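Local coordinates for dihydropyrimidinase (Brevibacillus agri, PDB 3SFW), which hydrolyses the ring amide bond of dihydropyrimidines, opening the ring, probably at a two-zinc active site, at residues K2-G8 against A40-T46; E26-I31 against I385-A391; G47-G53 against D392-P398. One frame throughout, in Å; residues are numbered along the deposited sequence.

All three contacts lie in the beta-rich part of the chain beside the zinc-binding barrel of this amidohydrolase, built from residues near the N-terminus and from residues after helix 361-376. Interactions 1 and 2 reach opposite outer strands of one four-stranded sheet; their centres are 14 Å apart and their nearest atoms about 6 Å, without touching. Interaction 3 continues both segments, 40-46 running into 47-53 and 385-391 into 392-398. It packs on interaction 1 through Leu50, whose CD1 is 3.7 Å from Gly8 CA, and on interaction 2 through Ile385 CD1, 3.6 Å from Leu51 C. No residue here is a zinc ligand, but strand 49-59 carries interaction 3 onward to His58, which binds zinc.

Interaction 1: residues K2-G8 against A40-T46; sequences KKWIRNG and AEVIDAT
Lys2-Arg6 and Glu41-Asp44 pair as parallel strands, the second forming the outer edge of a mixed four-stranded sheet, with axes 4.6 Å apart at closest approach. The backbone bonds alternate: Glu41 N to Lys2 O, Trp4 N to Glu41 O, Ile43 N to Trp4 O, Arg6 N to Ile43 O and Ala45 N to Arg6 O. On one face, with Trp4 CG anti to the backbone N (chi1 -170°), the indole runs out beside Val42, Trp4 CE3 3.8 Å from Val42 CG2. Arg6 reaches over this indole, its CD 3.6 Å above the centre of one ring face, and its guanidinium lies with its plane over Trp4 CZ2; CD also touches Val42 CG1. Arg6 NE is salt-bridged to Asp20. On the other face Ile5 CG2 meets Ala45 CB at 3.7 Å and Ile5 CG1 comes to 4.2 Å from Ile43 CB, the two isoleucines crossing at a slant, with Phe436 beyond Ile43. There Lys3 and Glu41 run side by side without their charged ends meeting: Lys3 NZ bonds to Gly434 O, Glu41 OE2 to Arg439. At the end of strand 41-44 Asp44 makes an Asx turn, its OD1 taking Thr46 OG1 at 2.6 Å on the syn lone pair and Thr46 N at 3.0 Å from above the carboxylate plane. Two donors on one oxygen probably fix the carboxylate's rotation and stabilise its negative charge, while backbone bonds and apolar contacts join the strands.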
# COMPACT_ATOMS: atom_id res chain seq x y z
N LYS A 2 -47.33 1.09 30.43
CA LYS A 2 -45.97 1.27 30.90
C LYS A 2 -45.36 -0.08 31.20
O LYS A 2 -46.02 -0.98 31.76
CB LYS A 2 -45.92 2.16 32.14
CG LYS A 2 -46.27 3.62 31.85
CD LYS A 2 -46.68 4.34 33.14
CE LYS A 2 -45.48 4.69 33.98
NZ LYS A 2 -45.80 5.75 35.00
N LYS A 3 -44.08 -0.21 30.91
CA LYS A 3 -43.34 -1.42 31.22
C LYS A 3 -42.03 -1.05 31.88
O LYS A 3 -41.35 -0.14 31.42
CB LYS A 3 -43.05 -2.21 29.92
CG LYS A 3 -44.34 -2.76 29.23
CD LYS A 3 -43.97 -3.49 27.93
CE LYS A 3 -45.24 -4.04 27.19
NZ LYS A 3 -46.21 -2.97 26.70
N TRP A 4 -41.70 -1.74 32.96
CA TRP A 4 -40.53 -1.43 33.78
C TRP A 4 -39.64 -2.66 33.75
O TRP A 4 -39.95 -3.69 34.37
CB TRP A 4 -41.00 -1.16 35.22
CG TRP A 4 -39.99 -0.60 36.18
CD1 TRP A 4 -38.77 -0.04 35.89
CD2 TRP A 4 -40.16 -0.49 37.59
NE1 TRP A 4 -38.15 0.36 37.07
CE2 TRP A 4 -38.99 0.09 38.12
CE3 TRP A 4 -41.21 -0.82 38.47
CZ2 TRP A 4 -38.84 0.37 39.50
CZ3 TRP A 4 -41.05 -0.58 39.83
CH2 TRP A 4 -39.87 0.01 40.33
N ILE A 5 -38.59 -2.61 32.92
CA ILE A 5 -37.69 -3.72 32.77
C ILE A 5 -36.60 -3.62 33.82
O ILE A 5 -35.74 -2.67 33.77
CB ILE A 5 -37.05 -3.77 31.36
CG1 ILE A 5 -38.10 -3.61 30.24
CG2 ILE A 5 -36.22 -5.01 31.18
CD1 ILE A 5 -37.46 -3.49 28.79
N ARG A 6 -36.59 -4.56 34.75
CA ARG A 6 -35.74 -4.46 35.97
C ARG A 6 -34.63 -5.50 36.07
O ARG A 6 -34.78 -6.65 35.62
CB ARG A 6 -36.60 -4.57 37.23
CG ARG A 6 -37.75 -3.56 37.29
CD ARG A 6 -38.28 -3.48 38.71
NE ARG A 6 -37.26 -2.86 39.56
CZ ARG A 6 -37.41 -2.66 40.87
NH1 ARG A 6 -38.51 -3.07 41.48
NH2 ARG A 6 -36.44 -2.07 41.57
N ASN A 7 -33.50 -5.09 36.63
CA ASN A 7 -32.46 -6.02 37.04
C ASN A 7 -31.59 -6.55 35.91
O ASN A 7 -30.88 -7.52 36.11
CB ASN A 7 -33.07 -7.24 37.78
CG ASN A 7 -33.98 -6.84 38.91
OD1 ASN A 7 -33.68 -5.91 39.66
ND2 ASN A 7 -35.12 -7.57 39.07
N GLY A 8 -31.66 -5.90 34.75
CA GLY A 8 -30.85 -6.31 33.59
C GLY A 8 -29.61 -5.43 33.43
O GLY A 8 -29.42 -4.46 34.20
N ALA A 40 -46.67 0.23 36.34
CA ALA A 40 -46.01 -0.35 35.18
C ALA A 40 -45.96 -1.85 35.31
O ALA A 40 -45.87 -2.37 36.42
CB ALA A 40 -44.60 0.22 35.01
N GLU A 41 -46.05 -2.54 34.18
CA GLU A 41 -45.82 -4.00 34.17
C GLU A 41 -44.33 -4.28 34.42
O GLU A 41 -43.47 -3.79 33.67
CB GLU A 41 -46.22 -4.60 32.83
CG GLU A 41 -45.98 -6.14 32.77
CD GLU A 41 -46.26 -6.78 31.42
OE1 GLU A 41 -46.39 -6.06 30.39
OE2 GLU A 41 -46.27 -8.02 31.37
N VAL A 42 -44.02 -5.06 35.47
CA VAL A 42 -42.62 -5.37 35.78
C VAL A 42 -42.15 -6.54 34.91
O VAL A 42 -42.78 -7.59 34.87
CB VAL A 42 -42.38 -5.66 37.30
CG1 VAL A 42 -40.98 -6.21 37.54
CG2 VAL A 42 -42.59 -4.38 38.14
N ILE A 43 -41.06 -6.32 34.17
CA ILE A 43 -40.43 -7.37 33.37
C ILE A 43 -39.09 -7.68 34.02
O ILE A 43 -38.21 -6.80 34.15
CB ILE A 43 -40.13 -6.87 31.91
CG1 ILE A 43 -41.36 -6.22 31.24
CG2 ILE A 43 -39.57 -7.99 31.04
CD1 ILE A 43 -42.61 -6.99 31.38
N ASP A 44 -38.93 -8.92 34.44
CA ASP A 44 -37.71 -9.33 35.12
C ASP A 44 -36.58 -9.72 34.13
O ASP A 44 -36.68 -10.72 33.42
CB ASP A 44 -38.05 -10.51 36.05
CG ASP A 44 -36.87 -10.98 36.87
OD1 ASP A 44 -35.77 -10.41 36.75
OD2 ASP A 44 -37.03 -11.95 37.64
N ALA A 45 -35.52 -8.89 34.08
CA ALA A 45 -34.39 -9.14 33.16
C ALA A 45 -33.13 -9.61 33.88
O ALA A 45 -32.03 -9.54 33.33
CB ALA A 45 -34.09 -7.87 32.32
N THR A 46 -33.30 -10.22 35.06
CA THR A 46 -32.18 -10.82 35.77
C THR A 46 -31.42 -11.79 34.89
O THR A 46 -32.02 -12.70 34.26
CB THR A 46 -32.67 -11.59 37.08
OG1 THR A 46 -33.41 -10.71 37.91
CG2 THR A 46 -31.48 -12.11 37.88

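Interaction 2: residues E26-I31 against I385-A391; sequences EKVVAI and IAVGSDA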
# COMPACT_ATOMS: atom_id res chain seq x y z
N GLU A 26 -44.72 3.81 23.23
CA GLU A 26 -43.82 3.25 22.20
C GLU A 26 -42.34 3.53 22.50
O GLU A 26 -41.47 3.07 21.76
CB GLU A 26 -44.17 3.82 20.84
CG GLU A 26 -45.61 3.48 20.37
CD GLU A 26 -45.76 3.62 18.87
OE1 GLU A 26 -45.25 4.58 18.31
OE2 GLU A 26 -46.31 2.72 18.26
N LYS A 27 -42.08 4.32 23.53
CA LYS A 27 -40.77 4.98 23.70
C LYS A 27 -40.18 4.76 25.09
O LYS A 27 -40.90 4.54 26.09
CB LYS A 27 -40.91 6.47 23.43
CG LYS A 27 -40.87 6.75 21.91
CD LYS A 27 -41.02 8.19 21.62
CE LYS A 27 -41.45 8.39 20.21
NZ LYS A 27 -41.67 9.87 20.00
N VAL A 28 -38.85 4.75 25.16
CA VAL A 28 -38.19 4.74 26.45
C VAL A 28 -38.30 6.13 27.06
O VAL A 28 -38.08 7.12 26.36
CB VAL A 28 -36.71 4.39 26.27
CG1 VAL A 28 -35.96 4.53 27.61
CG2 VAL A 28 -36.57 2.93 25.71
N VAL A 29 -38.76 6.20 28.31
CA VAL A 29 -38.94 7.51 28.98
C VAL A 29 -38.04 7.73 30.19
O VAL A 29 -37.82 8.89 30.59
CB VAL A 29 -40.44 7.78 29.37
CG1 VAL A 29 -41.30 7.87 28.11
CG2 VAL A 29 -40.93 6.74 30.36
N ALA A 30 -37.48 6.66 30.75
CA ALA A 30 -36.53 6.82 31.86
C ALA A 30 -35.63 5.63 31.99
O ALA A 30 -36.00 4.50 31.65
CB ALA A 30 -37.30 7.05 33.23
N ILE A 31 -34.43 5.87 32.52
CA ILE A 31 -33.54 4.81 32.85
C ILE A 31 -32.95 5.20 34.19
O ILE A 31 -32.66 6.37 34.41
CB ILE A 31 -32.43 4.70 31.79
CG1 ILE A 31 -33.07 4.49 30.38
CG2 ILE A 31 -31.44 3.56 32.21
CD1 ILE A 31 -31.93 4.52 29.22
N ILE A 385 -30.55 2.29 23.06
CA ILE A 385 -31.42 2.33 24.22
C ILE A 385 -31.18 3.64 24.97
O ILE A 385 -30.17 3.79 25.59
CB ILE A 385 -31.19 1.13 25.13
CG1 ILE A 385 -31.60 -0.18 24.40
CG2 ILE A 385 -32.07 1.28 26.44
CD1 ILE A 385 -31.34 -1.43 25.21
N ALA A 386 -32.09 4.59 24.76
CA ALA A 386 -31.93 5.93 25.32
C ALA A 386 -33.28 6.57 25.44
O ALA A 386 -34.18 6.25 24.67
CB ALA A 386 -30.99 6.78 24.41
N VAL A 387 -33.41 7.50 26.39
CA VAL A 387 -34.62 8.30 26.46
C VAL A 387 -34.96 8.93 25.12
O VAL A 387 -34.10 9.55 24.46
CB VAL A 387 -34.51 9.39 27.56
CG1 VAL A 387 -35.75 10.27 27.57
CG2 VAL A 387 -34.38 8.68 28.90
N GLY A 388 -36.22 8.76 24.73
CA GLY A 388 -36.74 9.27 23.47
C GLY A 388 -36.66 8.33 22.26
O GLY A 388 -37.30 8.58 21.24
N SER A 389 -35.92 7.24 22.39
CA SER A 389 -35.80 6.22 21.34
C SER A 389 -37.01 5.29 21.38
O SER A 389 -37.65 5.12 22.42
CB SER A 389 -34.47 5.48 21.50
OG SER A 389 -33.41 6.43 21.21
N ASP A 390 -37.38 4.75 20.22
CA ASP A 390 -38.42 3.68 20.21
C ASP A 390 -37.92 2.56 21.12
O ASP A 390 -36.73 2.22 21.13
CB ASP A 390 -38.58 3.14 18.79
CG ASP A 390 -39.40 4.03 17.89
OD1 ASP A 390 -39.81 5.15 18.32
OD2 ASP A 390 -39.57 3.67 16.69
N ALA A 391 -38.85 1.95 21.85
CA ALA A 391 -38.52 0.91 22.78
C ALA A 391 -38.39 -0.39 21.98
O ALA A 391 -39.27 -1.24 22.04
CB ALA A 391 -39.65 0.81 23.84
O HOH W 1 -38.83 10.87 20.94
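Val28 points from strand 27-31 into the loop 385-391, which folds back through a type II beta turn, Ala386 to Ser389, against the strand. With CG1 anti to the backbone N (chi1 174°), the two methyls of Val28 meet different parts of the loop: CG1 lies by the Ala386 carbonyl, whose O is 3.5 Å from Val28 CB, and CG2 heads for Ala391, 4.2 Å from its CB. Farther along, Ile31 also points at the loop and brings CD1 to 4.3 Å from Ile385 CG2. Val387, at the turn, lays its CG2 3.8 Å from Val29 O. Three backbone bonds fasten the pieces: Ala391 N to Glu26 O, Val28 N to Ser389 O, and Gly388 N to Val28 O, the last nearly straight at 173°. Gly388 has positive phi at the third position of the turn, where a side chain would jam against the preceding carbonyl. Val29 and Ala30 both face Leu22 in a classic beta bulge and turn their side chains from the loop. Ala30 and Ile31 also pair with an antiparallel strand of the second subunit, so the sheet runs on across that interface. Lys27 and Asp390 cross at an angle, their charged atoms apart; Asp390 OD2 is salt-bridged to Lys382. The Lys27 chain is extended instead past Gly388, where one water accepts from Lys27 NZ at 3.2 Å and donates to Gly388 O at 2.8 Å.

Interaction 3: residues G47-G53 against D392-P398; sequences GYYLLPG and DIVLFDP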
# COMPACT_ATOMS: atom_id res chain seq x y z
N GLY A 47 -30.09 -11.63 34.83
CA GLY A 47 -29.24 -12.54 34.05
C GLY A 47 -29.23 -12.25 32.54
O GLY A 47 -28.59 -12.97 31.77
N TYR A 48 -29.93 -11.22 32.13
CA TYR A 48 -29.95 -10.87 30.68
C TYR A 48 -29.18 -9.58 30.42
O TYR A 48 -29.17 -8.65 31.27
CB TYR A 48 -31.39 -10.67 30.17
CG TYR A 48 -32.33 -11.87 30.37
CD1 TYR A 48 -31.84 -13.18 30.44
CD2 TYR A 48 -33.69 -11.66 30.54
CE1 TYR A 48 -32.74 -14.27 30.63
CE2 TYR A 48 -34.56 -12.72 30.72
CZ TYR A 48 -34.09 -14.00 30.77
OH TYR A 48 -35.03 -15.03 30.90
N TYR A 49 -28.69 -9.46 29.19
CA TYR A 49 -28.43 -8.17 28.59
C TYR A 49 -29.71 -7.56 27.96
O TYR A 49 -30.54 -8.27 27.39
CB TYR A 49 -27.42 -8.32 27.44
CG TYR A 49 -26.02 -8.64 27.88
CD1 TYR A 49 -25.39 -7.88 28.87
CD2 TYR A 49 -25.33 -9.72 27.32
CE1 TYR A 49 -24.09 -8.20 29.26
CE2 TYR A 49 -24.04 -10.04 27.71
CZ TYR A 49 -23.46 -9.32 28.72
OH TYR A 49 -22.16 -9.61 29.06
N LEU A 50 -29.86 -6.24 28.08
CA LEU A 50 -30.83 -5.48 27.26
C LEU A 50 -30.02 -4.90 26.11
O LEU A 50 -29.15 -4.03 26.34
CB LEU A 50 -31.45 -4.33 28.05
CG LEU A 50 -32.46 -4.63 29.15
CD1 LEU A 50 -31.92 -5.50 30.17
CD2 LEU A 50 -33.09 -3.37 29.78
N LEU A 51 -30.33 -5.33 24.90
CA LEU A 51 -29.64 -4.84 23.68
C LEU A 51 -30.58 -3.99 22.87
O LEU A 51 -31.77 -4.29 22.81
CB LEU A 51 -29.22 -6.03 22.81
CG LEU A 51 -28.36 -7.09 23.54
CD1 LEU A 51 -28.06 -8.27 22.62
CD2 LEU A 51 -27.06 -6.45 24.02
N PRO A 52 -30.06 -2.94 22.20
CA PRO A 52 -30.90 -2.32 21.16
C PRO A 52 -31.25 -3.37 20.11
O PRO A 52 -30.38 -4.17 19.72
CB PRO A 52 -29.99 -1.22 20.55
CG PRO A 52 -28.92 -0.98 21.63
CD PRO A 52 -28.70 -2.39 22.21
N GLY A 53 -32.48 -3.38 19.63
CA GLY A 53 -32.88 -4.42 18.67
C GLY A 53 -31.95 -4.34 17.49
O GLY A 53 -31.63 -3.25 17.02
N ASP A 392 -37.28 -0.52 21.27
CA ASP A 392 -37.00 -1.68 20.42
C ASP A 392 -35.82 -2.37 21.09
O ASP A 392 -34.66 -1.87 21.05
CB ASP A 392 -36.57 -1.23 19.00
CG ASP A 392 -37.73 -0.74 18.14
OD1 ASP A 392 -38.80 -0.33 18.67
OD2 ASP A 392 -37.48 -0.63 16.91
N ILE A 393 -36.13 -3.37 21.90
CA ILE A 393 -35.19 -3.88 22.87
C ILE A 393 -35.22 -5.41 22.85
O ILE A 393 -36.29 -6.02 22.75
CB ILE A 393 -35.58 -3.37 24.29
CG1 ILE A 393 -35.45 -1.85 24.31
CG2 ILE A 393 -34.67 -4.05 25.42
CD1 ILE A 393 -36.01 -1.21 25.59
N VAL A 394 -34.04 -6.01 22.99
CA VAL A 394 -33.92 -7.47 23.07
C VAL A 394 -33.44 -7.85 24.45
O VAL A 394 -32.45 -7.29 24.95
CB VAL A 394 -32.92 -7.98 22.02
CG1 VAL A 394 -32.72 -9.48 22.16
CG2 VAL A 394 -33.43 -7.64 20.62
N LEU A 395 -34.12 -8.82 25.09
CA LEU A 395 -33.61 -9.42 26.29
C LEU A 395 -32.83 -10.66 25.88
O LEU A 395 -33.41 -11.59 25.29
CB LEU A 395 -34.77 -9.82 27.22
CG LEU A 395 -35.68 -8.69 27.74
CD1 LEU A 395 -36.45 -9.14 28.98
CD2 LEU A 395 -34.98 -7.44 27.97
N PHE A 396 -31.50 -10.64 26.10
CA PHE A 396 -30.60 -11.65 25.53
C PHE A 396 -29.86 -12.38 26.66
O PHE A 396 -29.28 -11.72 27.57
CB PHE A 396 -29.59 -10.94 24.60
CG PHE A 396 -28.68 -11.87 23.87
CD1 PHE A 396 -29.08 -12.44 22.64
CD2 PHE A 396 -27.38 -12.11 24.33
CE1 PHE A 396 -28.23 -13.30 21.95
CE2 PHE A 396 -26.51 -12.93 23.61
CZ PHE A 396 -26.92 -13.52 22.42
N ASP A 397 -29.97 -13.71 26.69
CA ASP A 397 -29.28 -14.52 27.69
C ASP A 397 -27.98 -15.09 27.14
O ASP A 397 -27.97 -15.96 26.29
CB ASP A 397 -30.21 -15.64 28.22
CG ASP A 397 -29.59 -16.42 29.38
OD1 ASP A 397 -28.36 -16.36 29.55
OD2 ASP A 397 -30.35 -17.13 30.11
N PRO A 398 -26.85 -14.50 27.55
CA PRO A 398 -25.56 -14.84 26.92
C PRO A 398 -25.04 -16.25 27.33
O PRO A 398 -24.07 -16.75 26.75
CB PRO A 398 -24.63 -13.74 27.43
CG PRO A 398 -25.21 -13.38 28.80
CD PRO A 398 -26.70 -13.52 28.65
O HOH W 2 -27.78 -15.44 32.33
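The Tyr48 ring has the Asp397 carboxylate at its edge, OD2 in the ring plane and 3.8 Å from CE1, with the two planes 50° apart. Asp397 CB and Leu395 CB approach the same ring obliquely, the latter 3.9 Å from Tyr48 CD2. Replacing Tyr48 by an alanine here would probably open a gap beside Leu395 and strip the Asp397 methylene of its apolar neighbour. On the sheet face that carries Leu51 and Val394, Tyr49 and Phe396 meet edge to edge, CD2 to CD2 at 4.3 Å, while Pro398 CG comes obliquely to Tyr49 CE2 at 3.7 Å. Leu51 CD1 reaches Phe396 CB, also 3.7 Å away, and Phe350 meets the Phe396 ring edge-to-face. The strands run antiparallel, with Tyr49-Phe396 and Leu51-Val394 as hydrogen-bonded pairs; between them Leu50 and Leu395 lie side by side, CG to CD2 at 4.0 Å. Gly53 N bonds to Asp392 O from above the carbonyl plane, and a water joins Gly47 O to Asp397 OD1, which also bonds to Thr399. Strand 9-11 flanks 49-52 and strand 422-432 flanks 393-397, so the pair lies inside the sheet, while helix 361-376 packs on Tyr49, Leu51 and Pro52.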